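Long-range contacts in ribokinase (Thermotoga maritima, PDB 1VM7), which probably catalyses the ATP- and magnesium-dependent phosphorylation of D-ribose at O-5, as a homodimeric sugar kinase of the PfkB family: residues I17-S22 / I143-N148; F168-A173 / D185-N190; K129-D134 / P151-L156. One frame throughout, in Å; residues are numbered along the deposited sequence.

Two of the three contacts lie in the central, mostly parallel sheet of the ribokinase fold; the third packs beside it. Interaction 1 joins strands 17-20 and 143-146, while interaction 2 joins the end of strand 165-168 to strand 186-187, two places further across; about 11 Å separates their centres, and the backbone of Leu146 bonds to that of Asp169. In interaction 3, about 11 Å from interaction 1 and about 17 Å from interaction 2 between centres, segment 129-134 meets the start of helix 152-161. Its segments alternate along the chain with those of interaction 1, whereas interaction 2 follows both. Interactions 1 and 2 reach the strand ends where the predicted ribose and ATP sites lie.

Interaction 1 of 3, residues I17-S22 / I143-N148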
ATOM      1  N   ILE A  17      21.066  24.926  -8.120  1.00 32.98           N
ATOM      2  CA  ILE A  17      21.035  23.591  -7.498  1.00 32.59           C
ATOM      3  C   ILE A  17      20.163  22.589  -8.289  1.00 32.83           C
ATOM      4  O   ILE A  17      19.019  22.875  -8.663  1.00 32.22           O
ATOM      5  CB  ILE A  17      20.475  23.635  -6.040  1.00 32.12           C
ATOM      6  CG1 ILE A  17      21.334  24.522  -5.134  1.00 31.14           C
ATOM      7  CG2 ILE A  17      20.321  22.201  -5.471  1.00 31.72           C
ATOM      8  CD1 ILE A  17      20.737  24.756  -3.746  1.00 31.66           C
ATOM      9  N   SER A  18      20.729  21.413  -8.528  1.00 32.89           N
ATOM     10  CA  SER A  18      19.997  20.279  -9.036  1.00 33.00           C
ATOM     11  C   SER A  18      20.044  19.157  -8.028  1.00 33.29           C
ATOM     12  O   SER A  18      21.066  18.938  -7.381  1.00 33.98           O
ATOM     13  CB  SER A  18      20.611  19.784 -10.329  1.00 33.11           C
ATOM     14  OG  SER A  18      20.417  20.718 -11.361  1.00 34.16           O
ATOM     15  N   VAL A  19      18.924  18.460  -7.874  1.00 33.46           N
ATOM     16  CA  VAL A  19      18.865  17.230  -7.109  1.00 33.24           C
ATOM     17  C   VAL A  19      18.629  16.129  -8.126  1.00 33.37           C
ATOM     18  O   VAL A  19      17.804  16.283  -9.019  1.00 33.03           O
ATOM     19  CB  VAL A  19      17.708  17.159  -6.033  1.00 32.64           C
ATOM     20  CG1 VAL A  19      17.815  15.874  -5.246  1.00 33.41           C
ATOM     21  CG2 VAL A  19      17.747  18.301  -5.080  1.00 33.50           C
ATOM     22  N   VAL A  20      19.388  15.043  -8.017  1.00 33.01           N
ATOM     23  CA  VAL A  20      19.167  13.882  -8.852  1.00 33.01           C
ATOM     24  C   VAL A  20      18.904  12.716  -7.904  1.00 32.90           C
ATOM     25  O   VAL A  20      19.772  12.288  -7.164  1.00 32.88           O
ATOM     26  CB  VAL A  20      20.349  13.588  -9.782  1.00 33.16           C
ATOM     27  CG1 VAL A  20      20.046  12.348 -10.619  1.00 34.33           C
ATOM     28  CG2 VAL A  20      20.644  14.798 -10.691  1.00 32.34           C
ATOM     29  N   GLY A  21      17.683  12.224  -7.904  1.00 32.42           N
ATOM     30  CA  GLY A  21      17.297  11.270  -6.906  1.00 32.53           C
ATOM     31  C   GLY A  21      15.843  10.843  -6.898  1.00 32.48           C
ATOM     32  O   GLY A  21      15.120  10.902  -7.894  1.00 31.79           O
ATOM     33  N   SER A  22      15.427  10.394  -5.726  1.00 33.06           N
ATOM     34  CA  SER A  22      14.264   9.560  -5.562  1.00 33.08           C
ATOM     35  C   SER A  22      12.982  10.327  -5.169  1.00 33.33           C
ATOM     36  O   SER A  22      13.024  11.341  -4.470  1.00 33.07           O
ATOM     37  CB  SER A  22      14.594   8.544  -4.481  1.00 33.46           C
ATOM     38  OG  SER A  22      14.803   9.233  -3.230  1.00 36.04           O
ATOM     39  N   ILE A 143      25.535  23.269  -8.116  1.00 31.97           N
ATOM     40  CA  ILE A 143      25.517  22.399  -6.946  1.00 32.24           C
ATOM     41  C   ILE A 143      24.628  21.183  -7.231  1.00 32.58           C
ATOM     42  O   ILE A 143      23.545  21.308  -7.794  1.00 32.52           O
ATOM     43  CB  ILE A 143      24.988  23.120  -5.685  1.00 32.18           C
ATOM     44  CG1 ILE A 143      25.858  24.329  -5.326  1.00 32.48           C
ATOM     45  CG2 ILE A 143      24.891  22.136  -4.508  1.00 32.21           C
ATOM     46  CD1 ILE A 143      25.258  25.224  -4.225  1.00 32.52           C
ATOM     47  N   LEU A 144      25.105  20.012  -6.842  1.00 33.01           N
ATOM     48  CA  LEU A 144      24.431  18.753  -7.119  1.00 33.34           C
ATOM     49  C   LEU A 144      24.201  17.957  -5.868  1.00 33.59           C
ATOM     50  O   LEU A 144      25.157  17.616  -5.142  1.00 33.03           O
ATOM     51  CB  LEU A 144      25.256  17.894  -8.088  1.00 33.53           C
ATOM     52  CG  LEU A 144      24.751  16.469  -8.395  1.00 32.91           C
ATOM     53  CD1 LEU A 144      23.391  16.523  -8.994  1.00 31.51           C
ATOM     54  CD2 LEU A 144      25.715  15.755  -9.345  1.00 33.64           C
ATOM     55  N   LEU A 145      22.924  17.646  -5.612  1.00 33.86           N
ATOM     56  CA  LEU A 145      22.569  16.773  -4.492  1.00 34.10           C
ATOM     57  C   LEU A 145      22.195  15.368  -4.949  1.00 33.65           C
ATOM     58  O   LEU A 145      21.369  15.177  -5.840  1.00 33.49           O
ATOM     59  CB  LEU A 145      21.439  17.326  -3.653  1.00 34.65           C
ATOM     60  CG  LEU A 145      21.880  18.339  -2.607  1.00 36.74           C
ATOM     61  CD1 LEU A 145      22.438  19.523  -3.324  1.00 39.41           C
ATOM     62  CD2 LEU A 145      20.690  18.744  -1.798  1.00 38.94           C
ATOM     63  N   LEU A 146      22.831  14.402  -4.306  1.00 33.14           N
ATOM     64  CA  LEU A 146      22.670  12.999  -4.613  1.00 33.03           C
ATOM     65  C   LEU A 146      22.376  12.261  -3.324  1.00 32.55           C
ATOM     66  O   LEU A 146      22.761  12.712  -2.248  1.00 32.62           O
ATOM     67  CB  LEU A 146      23.951  12.455  -5.250  1.00 33.07           C
ATOM     68  CG  LEU A 146      24.393  13.063  -6.581  1.00 31.37           C
ATOM     69  CD1 LEU A 146      25.812  12.633  -7.002  1.00 33.22           C
ATOM     70  CD2 LEU A 146      23.394  12.678  -7.653  1.00 31.90           C
ATOM     71  N   GLN A 147      21.665  11.141  -3.447  1.00 32.82           N
ATOM     72  CA  GLN A 147      21.495  10.188  -2.354  1.00 32.21           C
ATOM     73  C   GLN A 147      21.717   8.789  -2.911  1.00 32.71           C
ATOM     74  O   GLN A 147      22.362   8.612  -3.961  1.00 32.28           O
ATOM     75  CB  GLN A 147      20.135  10.312  -1.676  1.00 32.48           C
ATOM     76  CG  GLN A 147      19.561  11.720  -1.632  1.00 31.49           C
ATOM     77  CD  GLN A 147      19.091  12.268  -2.970  1.00 33.22           C
ATOM     78  OE1 GLN A 147      18.547  11.539  -3.803  1.00 33.76           O
ATOM     79  NE2 GLN A 147      19.261  13.583  -3.159  1.00 32.50           N
ATOM     80  N   ASN A 148      21.240   7.763  -2.214  1.00 32.97           N
ATOM     81  CA  ASN A 148      21.457   6.414  -2.733  1.00 33.75           C
ATOM     82  C   ASN A 148      20.159   5.643  -2.920  1.00 33.96           C
ATOM     83  O   ASN A 148      20.130   4.466  -2.628  1.00 33.72           O
ATOM     84  CB  ASN A 148      22.415   5.639  -1.817  1.00 33.90           C
ATOM     85  CG  ASN A 148      22.883   4.322  -2.414  1.00 33.88           C
ATOM     86  OD1 ASN A 148      23.182   4.230  -3.596  1.00 34.19           O
ATOM     87  ND2 ASN A 148      22.990   3.310  -1.577  1.00 32.74           N
TER
HETATM   88  O   HOH W   1      20.919   9.973  -5.994  1.00 23.75           O
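The side chains of Ile17 and Ile143, the first pair of a parallel ladder, run alongside each other, with Ile17 CG1 against Ile143 CB. Both have the same first torsion, and Ile17 CG2 reaches on to Leu145 CD1 (4.0 Å). The ladder itself is regular: Ser18 N donates to Ile143 O, Leu145 N to Ser18 O and Val20 N to Leu145 O, each at 2.9 Å and nearly straight. The same carbonyls also receive CA-H...O contacts, such as Leu144 CA to Ser18 O (3.4 Å), as is usual in parallel sheet. Ser18, Val20, Leu144 and Leu146 occupy the other face from Ile17, Val19, Ile143 and Leu145; there Val20 CG2 meets Leu144 CD1 at 3.7 Å, and Val20 CB packs on Leu146 CD2.

Past the strands the pair parts, and a water bridges the opening, donating to Val20 O (2.8 Å) and accepting from Gln147 N. The Gln147 side chain reaches over to 17-22. Its chi1 (-33°) is off a staggered position, and a bend at chi2 (71°) turns the amide toward that segment. There NE2 touches Val19 CG1 at 3.4 Å, the two side chains roughly perpendicular, while OE1 lies 3.4 Å from Gly21 CA. NE2 finds its hydrogen-bond acceptor in Gln57 OE1. At the root of the side chain, Gln147 CB packs on Asp169 O. Ser22 OG bonds to Glu149 and to the backbone of Gly54, both predicted to bind ribose. Strands 69-75 and 165-168 flank the pair within the sheet, and helix 53-65 packs over the Ile17, Val19 and Leu145 face.

Interaction 2 of 3, residues F168-A173 / D185-N190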
ATOM      1  N   PHE A 168      26.885  14.190  -1.701  1.00 33.10           N
ATOM      2  CA  PHE A 168      26.363  12.816  -1.717  1.00 32.98           C
ATOM      3  C   PHE A 168      25.948  12.373  -0.303  1.00 32.92           C
ATOM      4  O   PHE A 168      26.748  12.328   0.616  1.00 32.47           O
ATOM      5  CB  PHE A 168      27.395  11.864  -2.315  1.00 32.32           C
ATOM      6  CG  PHE A 168      27.016  10.416  -2.227  1.00 32.23           C
ATOM      7  CD1 PHE A 168      25.832   9.964  -2.750  1.00 32.03           C
ATOM      8  CD2 PHE A 168      27.868   9.496  -1.614  1.00 31.88           C
ATOM      9  CE1 PHE A 168      25.493   8.635  -2.668  1.00 32.67           C
ATOM     10  CE2 PHE A 168      27.539   8.171  -1.538  1.00 31.60           C
ATOM     11  CZ  PHE A 168      26.351   7.729  -2.056  1.00 32.35           C
ATOM     12  N   ASP A 169      24.658  12.107  -0.154  1.00 33.15           N
ATOM     13  CA  ASP A 169      24.079  11.612   1.073  1.00 33.29           C
ATOM     14  C   ASP A 169      24.036  10.083   0.944  1.00 32.89           C
ATOM     15  O   ASP A 169      23.267   9.512   0.145  1.00 32.63           O
ATOM     16  CB  ASP A 169      22.692  12.211   1.222  1.00 34.11           C
ATOM     17  CG  ASP A 169      22.109  12.061   2.606  1.00 36.79           C
ATOM     18  OD1 ASP A 169      22.899  11.844   3.568  1.00 39.09           O
ATOM     19  OD2 ASP A 169      20.842  12.211   2.708  1.00 39.64           O
ATOM     20  N   PRO A 170      24.898   9.392   1.692  1.00 33.13           N
ATOM     21  CA  PRO A 170      25.042   7.958   1.468  1.00 33.13           C
ATOM     22  C   PRO A 170      23.901   7.186   2.158  1.00 33.30           C
ATOM     23  O   PRO A 170      24.127   6.383   3.048  1.00 33.07           O
ATOM     24  CB  PRO A 170      26.418   7.664   2.069  1.00 33.46           C
ATOM     25  CG  PRO A 170      26.503   8.655   3.245  1.00 33.30           C
ATOM     26  CD  PRO A 170      25.776   9.879   2.780  1.00 33.15           C
ATOM     27  N   ALA A 171      22.673   7.424   1.706  1.00 33.86           N
ATOM     28  CA  ALA A 171      21.486   6.937   2.391  1.00 33.82           C
ATOM     29  C   ALA A 171      20.566   6.188   1.406  1.00 33.86           C
ATOM     30  O   ALA A 171      20.121   6.763   0.422  1.00 34.13           O
ATOM     31  CB  ALA A 171      20.772   8.108   3.013  1.00 34.03           C
ATOM     32  N   PRO A 172      20.336   4.883   1.614  1.00 34.27           N
ATOM     33  CA  PRO A 172      21.021   4.003   2.565  1.00 34.86           C
ATOM     34  C   PRO A 172      22.467   3.799   2.185  1.00 35.44           C
ATOM     35  O   PRO A 172      22.843   4.014   1.039  1.00 36.11           O
ATOM     36  CB  PRO A 172      20.296   2.653   2.398  1.00 34.91           C
ATOM     37  CG  PRO A 172      19.675   2.719   1.028  1.00 34.01           C
ATOM     38  CD  PRO A 172      19.293   4.153   0.864  1.00 34.25           C
ATOM     39  N   ALA A 173      23.242   3.298   3.130  1.00 36.01           N
ATOM     40  CA  ALA A 173      24.661   3.143   2.949  1.00 36.80           C
ATOM     41  C   ALA A 173      25.004   1.919   2.120  1.00 37.94           C
ATOM     42  O   ALA A 173      26.134   1.775   1.668  1.00 39.15           O
ATOM     43  CB  ALA A 173      25.346   3.044   4.277  1.00 36.73           C
ATOM     44  N   ASP A 185      32.505  16.512  -3.222  1.00 31.71           N
ATOM     45  CA  ASP A 185      32.870  17.711  -2.472  1.00 32.05           C
ATOM     46  C   ASP A 185      32.359  17.602  -1.029  1.00 31.56           C
ATOM     47  O   ASP A 185      33.013  18.031  -0.095  1.00 31.30           O
ATOM     48  CB  ASP A 185      32.345  18.958  -3.205  1.00 32.23           C
ATOM     49  CG  ASP A 185      33.058  19.170  -4.541  1.00 33.73           C
ATOM     50  OD1 ASP A 185      34.218  19.608  -4.518  1.00 34.99           O
ATOM     51  OD2 ASP A 185      32.494  18.855  -5.603  1.00 36.87           O
ATOM     52  N   TYR A 186      31.190  17.000  -0.865  1.00 31.54           N
ATOM     53  CA  TYR A 186      30.610  16.745   0.455  1.00 31.29           C
ATOM     54  C   TYR A 186      30.060  15.332   0.530  1.00 31.41           C
ATOM     55  O   TYR A 186      29.312  14.884  -0.362  1.00 31.38           O
ATOM     56  CB  TYR A 186      29.487  17.752   0.791  1.00 31.26           C
ATOM     57  CG  TYR A 186      29.989  19.152   0.983  1.00 31.33           C
ATOM     58  CD1 TYR A 186      30.101  20.018  -0.092  1.00 31.02           C
ATOM     59  CD2 TYR A 186      30.396  19.602   2.231  1.00 32.26           C
ATOM     60  CE1 TYR A 186      30.578  21.288   0.065  1.00 31.11           C
ATOM     61  CE2 TYR A 186      30.899  20.878   2.393  1.00 31.63           C
ATOM     62  CZ  TYR A 186      30.975  21.724   1.304  1.00 31.69           C
ATOM     63  OH  TYR A 186      31.475  23.008   1.439  1.00 31.91           O
ATOM     64  N   LEU A 187      30.453  14.624   1.591  1.00 31.90           N
ATOM     65  CA  LEU A 187      29.834  13.357   1.958  1.00 31.92           C
ATOM     66  C   LEU A 187      29.120  13.592   3.281  1.00 31.91           C
ATOM     67  O   LEU A 187      29.717  14.095   4.226  1.00 31.53           O
ATOM     68  CB  LEU A 187      30.899  12.265   2.121  1.00 32.15           C
ATOM     69  CG  LEU A 187      30.394  10.844   2.407  1.00 30.90           C
ATOM     70  CD1 LEU A 187      29.778  10.263   1.175  1.00 31.63           C
ATOM     71  CD2 LEU A 187      31.506   9.949   2.918  1.00 32.62           C
ATOM     72  N   THR A 188      27.849  13.226   3.362  1.00 32.24           N
ATOM     73  CA  THR A 188      27.018  13.643   4.510  1.00 32.87           C
ATOM     74  C   THR A 188      26.363  12.447   5.201  1.00 33.07           C
ATOM     75  O   THR A 188      25.158  12.329   5.209  1.00 33.90           O
ATOM     76  CB  THR A 188      25.917  14.648   4.071  1.00 33.00           C
ATOM     77  OG1 THR A 188      24.964  13.993   3.220  1.00 33.23           O
ATOM     78  CG2 THR A 188      26.525  15.838   3.314  1.00 33.69           C
ATOM     79  N   PRO A 189      27.160  11.535   5.763  1.00 33.54           N
ATOM     80  CA  PRO A 189      26.551  10.384   6.407  1.00 33.95           C
ATOM     81  C   PRO A 189      26.001  10.756   7.771  1.00 33.79           C
ATOM     82  O   PRO A 189      26.519  11.656   8.395  1.00 33.64           O
ATOM     83  CB  PRO A 189      27.742   9.425   6.584  1.00 33.54           C
ATOM     84  CG  PRO A 189      28.878  10.363   6.811  1.00 33.61           C
ATOM     85  CD  PRO A 189      28.628  11.520   5.899  1.00 33.24           C
ATOM     86  N   ASN A 190      24.953  10.076   8.212  1.00 34.10           N
ATOM     87  CA  ASN A 190      24.576  10.115   9.619  1.00 34.64           C
ATOM     88  C   ASN A 190      25.436   9.098  10.363  1.00 34.87           C
ATOM     89  O   ASN A 190      26.321   8.478   9.775  1.00 34.42           O
ATOM     90  CB  ASN A 190      23.073   9.848   9.812  1.00 34.63           C
ATOM     91  CG  ASN A 190      22.650   8.421   9.458  1.00 36.53           C
ATOM     92  OD1 ASN A 190      23.431   7.469   9.550  1.00 37.46           O
ATOM     93  ND2 ASN A 190      21.380   8.273   9.048  1.00 37.41           N
TER
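Leu187 CD1 comes obliquely to the Phe168 ring, 3.5 Å from CD2. A parallel bridge puts both residues on one face of the sheet, and their matching first torsions, CG anti to the backbone N (173° for Phe168, -176° for Leu187), then lay the two chains alongside each other. One face of the phenyl ring is met by Pro170 CA, offset toward the rim. Pro170 CG extends the apolar patch, lying 4.2 Å from Leu187 CD1 and 3.6 Å from Pro189 CB.

In the short bridge carrying Phe168 and Leu187, Phe168 N donates to Tyr186 O (2.9 Å, 171°), and Thr188 N returns a more bent bond to Phe168 O. Beyond it the chain turns at Pro170, the centre of an inverse gamma turn closed by Ala171 N to Asp169 O.

At the polar edge the Thr188 side chain lies athwart that of Asp169. Thr188 OG1 donates to Asp169 OD1 (3.0 Å), approaching from above the carboxylate plane. OD1 also lies 2.8 Å from Thr188 O, an acceptor, and this crowding of oxygens is probably eased by Lys226, predicted to bind ATP, which forms a salt bridge with OD1. Asp169 also lies near Asp258, the predicted proton acceptor. Thr188 OG1 has a further partner in Asn261 ND2.

Asn190, predicted to bind ATP, is the N-cap of helix 191-202, its OD1 accepting from Glu193 N; the helix packs on Pro170 and Pro189. Strand 222-226 flanks 186-187 and strand 143-146 flanks 165-168, placing this bridge well inside the sheet.

Interaction 3 of 3, residues K129-D134 / P151-L156; sequences KKELID and PFETTL
Glu153 reaches from the first turn of helix 152-161 across the side chain of Lys130, the two meeting at about a right angle. Its CG stands between the backbone N and the carbonyl carbon (chi1 66°), and the chain beyond is extended, so the carboxylate is carried away from its own helix to the 129-134 segment. There OE2 accepts a weak but fairly straight hydrogen bond from Lys130 N (3.4 Å, 166°) and touches Lys130 CG at 3.6 Å. OE1 lies beside Lys130 CD, so that the carboxylate lies across the CG and CD methylenes of Lys130 instead of at its ammonium group. Lys129 crosses Glu153 obliquely, its CB 3.7 Å from OE2.

Thr154, next along the helix, splits its two branches between different neighbours. OG1, anti to the carbonyl carbon, sits close to the backbone at Lys129 CA (3.0 Å) and hydrogen-bonds to Leu128 O. CG2, anti to the backbone N, meets Ile133 CD1 at 3.9 Å on the buried side, where Ile133 also packs on Val72 of strand 69-75.

Lys130 bends at chi4 into a salt bridge within its own segment, Lys130 NZ to Glu131 OE2 at 2.6 Å, met on the syn side of the carboxylate. Lys130 NZ stays 4.3 Å from Glu153 OE1, beyond a salt bridge. The lysine charge nevertheless lies near both acids and would be expected to offset the repulsion between their carboxylates. The helix start is therefore joined to the 129-134 segment by one weak bond from a backbone N-H to a carboxylate, the nearby lysine charge and a small buried methyl contact, without a direct ion pair across the interface.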
ATOM      1  N   LYS A 129      18.143   5.865 -14.995  1.00 34.00           N
ATOM      2  CA  LYS A 129      19.420   5.378 -15.492  1.00 34.60           C
ATOM      3  C   LYS A 129      20.169   6.504 -16.187  1.00 34.74           C
ATOM      4  O   LYS A 129      19.607   7.580 -16.508  1.00 33.58           O
ATOM      5  CB  LYS A 129      19.188   4.216 -16.465  1.00 35.03           C
ATOM      6  CG  LYS A 129      18.576   2.954 -15.789  1.00 36.81           C
ATOM      7  CD  LYS A 129      17.843   2.091 -16.810  1.00 38.63           C
ATOM      8  CE  LYS A 129      17.045   0.974 -16.157  1.00 39.15           C
ATOM      9  NZ  LYS A 129      17.937   0.078 -15.396  1.00 41.24           N
ATOM     10  N   LYS A 130      21.443   6.233 -16.439  1.00 35.23           N
ATOM     11  CA  LYS A 130      22.362   7.261 -16.908  1.00 36.08           C
ATOM     12  C   LYS A 130      21.943   7.814 -18.267  1.00 35.89           C
ATOM     13  O   LYS A 130      22.140   8.998 -18.515  1.00 36.29           O
ATOM     14  CB  LYS A 130      23.815   6.754 -16.814  1.00 35.87           C
ATOM     15  CG  LYS A 130      24.157   5.541 -17.670  1.00 37.05           C
ATOM     16  CD  LYS A 130      25.410   4.826 -17.150  1.00 36.96           C
ATOM     17  CE  LYS A 130      26.145   4.132 -18.273  1.00 39.04           C
ATOM     18  NZ  LYS A 130      25.226   3.327 -19.143  1.00 39.72           N
ATOM     19  N   GLU A 131      21.268   6.984 -19.065  1.00 36.42           N
ATOM     20  CA  GLU A 131      20.742   7.352 -20.374  1.00 36.72           C
ATOM     21  C   GLU A 131      19.605   8.378 -20.342  1.00 36.78           C
ATOM     22  O   GLU A 131      19.299   8.993 -21.360  1.00 36.97           O
ATOM     23  CB  GLU A 131      20.287   6.084 -21.072  1.00 37.32           C
ATOM     24  CG  GLU A 131      21.448   5.142 -21.419  1.00 38.38           C
ATOM     25  CD  GLU A 131      21.858   4.243 -20.266  1.00 41.20           C
ATOM     26  OE1 GLU A 131      21.086   4.148 -19.272  1.00 42.66           O
ATOM     27  OE2 GLU A 131      22.947   3.631 -20.354  1.00 38.58           O
ATOM     28  N   LEU A 132      18.968   8.549 -19.193  1.00 36.54           N
ATOM     29  CA  LEU A 132      17.882   9.513 -19.039  1.00 36.95           C
ATOM     30  C   LEU A 132      18.348  10.903 -18.582  1.00 36.57           C
ATOM     31  O   LEU A 132      17.580  11.842 -18.614  1.00 36.94           O
ATOM     32  CB  LEU A 132      16.877   8.982 -18.008  1.00 37.16           C
ATOM     33  CG  LEU A 132      16.101   7.723 -18.373  1.00 37.55           C
ATOM     34  CD1 LEU A 132      14.959   7.551 -17.386  1.00 37.89           C
ATOM     35  CD2 LEU A 132      15.552   7.827 -19.784  1.00 37.44           C
ATOM     36  N   ILE A 133      19.600  11.019 -18.151  1.00 36.74           N
ATOM     37  CA  ILE A 133      20.126  12.272 -17.636  1.00 36.54           C
ATOM     38  C   ILE A 133      20.382  13.231 -18.792  1.00 36.78           C
ATOM     39  O   ILE A 133      21.163  12.938 -19.701  1.00 36.29           O
ATOM     40  CB  ILE A 133      21.476  12.097 -16.858  1.00 36.88           C
ATOM     41  CG1 ILE A 133      21.353  11.120 -15.674  1.00 36.60           C
ATOM     42  CG2 ILE A 133      21.986  13.453 -16.359  1.00 36.59           C
ATOM     43  CD1 ILE A 133      20.261  11.482 -14.674  1.00 38.80           C
ATOM     44  N   ASP A 134      19.711  14.375 -18.737  1.00 37.05           N
ATOM     45  CA  ASP A 134      19.948  15.461 -19.658  1.00 37.23           C
ATOM     46  C   ASP A 134      21.198  16.201 -19.207  1.00 37.40           C
ATOM     47  O   ASP A 134      21.111  17.163 -18.433  1.00 37.88           O
ATOM     48  CB  ASP A 134      18.750  16.379 -19.602  1.00 37.85           C
ATOM     49  CG  ASP A 134      18.784  17.422 -20.644  1.00 38.27           C
ATOM     50  OD1 ASP A 134      19.889  17.742 -21.151  1.00 40.52           O
ATOM     51  OD2 ASP A 134      17.678  17.917 -20.949  1.00 39.50           O
ATOM     52  N   PRO A 151      19.409   3.917  -9.044  1.00 33.20           N
ATOM     53  CA  PRO A 151      20.500   3.012  -9.387  1.00 33.09           C
ATOM     54  C   PRO A 151      21.840   3.684  -9.170  1.00 32.84           C
ATOM     55  O   PRO A 151      22.011   4.843  -9.561  1.00 32.68           O
ATOM     56  CB  PRO A 151      20.256   2.759 -10.886  1.00 32.60           C
ATOM     57  CG  PRO A 151      18.821   2.916 -11.048  1.00 32.10           C
ATOM     58  CD  PRO A 151      18.493   4.086 -10.193  1.00 32.86           C
ATOM     59  N   PHE A 152      22.762   2.991  -8.510  1.00 33.14           N
ATOM     60  CA  PHE A 152      23.989   3.633  -8.105  1.00 33.27           C
ATOM     61  C   PHE A 152      24.743   4.157  -9.328  1.00 33.19           C
ATOM     62  O   PHE A 152      25.356   5.218  -9.297  1.00 32.48           O
ATOM     63  CB  PHE A 152      24.879   2.678  -7.324  1.00 34.17           C
ATOM     64  CG  PHE A 152      26.094   3.343  -6.816  1.00 34.18           C
ATOM     65  CD1 PHE A 152      25.979   4.318  -5.831  1.00 33.69           C
ATOM     66  CD2 PHE A 152      27.333   3.093  -7.394  1.00 33.59           C
ATOM     67  CE1 PHE A 152      27.090   4.981  -5.365  1.00 34.76           C
ATOM     68  CE2 PHE A 152      28.461   3.761  -6.937  1.00 34.34           C
ATOM     69  CZ  PHE A 152      28.340   4.707  -5.921  1.00 34.87           C
ATOM     70  N   GLU A 153      24.680   3.413 -10.417  1.00 33.63           N
ATOM     71  CA  GLU A 153      25.393   3.798 -11.635  1.00 34.75           C
ATOM     72  C   GLU A 153      25.038   5.196 -12.100  1.00 33.90           C
ATOM     73  O   GLU A 153      25.854   5.875 -12.745  1.00 34.00           O
ATOM     74  CB  GLU A 153      25.098   2.844 -12.803  1.00 35.13           C
ATOM     75  CG  GLU A 153      23.626   2.896 -13.279  1.00 39.66           C
ATOM     76  CD  GLU A 153      23.465   2.595 -14.753  1.00 43.03           C
ATOM     77  OE1 GLU A 153      24.221   1.745 -15.253  1.00 45.61           O
ATOM     78  OE2 GLU A 153      22.579   3.216 -15.400  1.00 45.27           O
ATOM     79  N   THR A 154      23.803   5.607 -11.817  1.00 32.94           N
ATOM     80  CA  THR A 154      23.346   6.919 -12.222  1.00 31.80           C
ATOM     81  C   THR A 154      23.924   7.945 -11.281  1.00 31.34           C
ATOM     82  O   THR A 154      24.511   8.931 -11.708  1.00 30.96           O
ATOM     83  CB  THR A 154      21.819   7.015 -12.242  1.00 31.69           C
ATOM     84  OG1 THR A 154      21.322   6.150 -13.254  1.00 29.76           O
ATOM     85  CG2 THR A 154      21.357   8.448 -12.564  1.00 30.81           C
ATOM     86  N   THR A 155      23.763   7.694  -9.991  1.00 31.44           N
ATOM     87  CA  THR A 155      24.353   8.530  -8.967  1.00 31.21           C
ATOM     88  C   THR A 155      25.839   8.688  -9.248  1.00 30.94           C
ATOM     89  O   THR A 155      26.348   9.798  -9.297  1.00 31.23           O
ATOM     90  CB  THR A 155      24.125   7.907  -7.572  1.00 31.27           C
ATOM     91  OG1 THR A 155      22.731   7.911  -7.300  1.00 30.88           O
ATOM     92  CG2 THR A 155      24.856   8.677  -6.461  1.00 31.88           C
ATOM     93  N   LEU A 156      26.524   7.577  -9.454  1.00 30.30           N
ATOM     94  CA  LEU A 156      27.946   7.613  -9.685  1.00 30.70           C
ATOM     95  C   LEU A 156      28.312   8.443 -10.933  1.00 31.18           C
ATOM     96  O   LEU A 156      29.231   9.263 -10.913  1.00 30.48           O
ATOM     97  CB  LEU A 156      28.474   6.189  -9.827  1.00 30.56           C
ATOM     98  CG  LEU A 156      29.936   6.031 -10.221  1.00 30.24           C
ATOM     99  CD1 LEU A 156      30.860   6.815  -9.284  1.00 29.59           C
ATOM    100  CD2 LEU A 156      30.273   4.544 -10.225  1.00 30.04           C
TER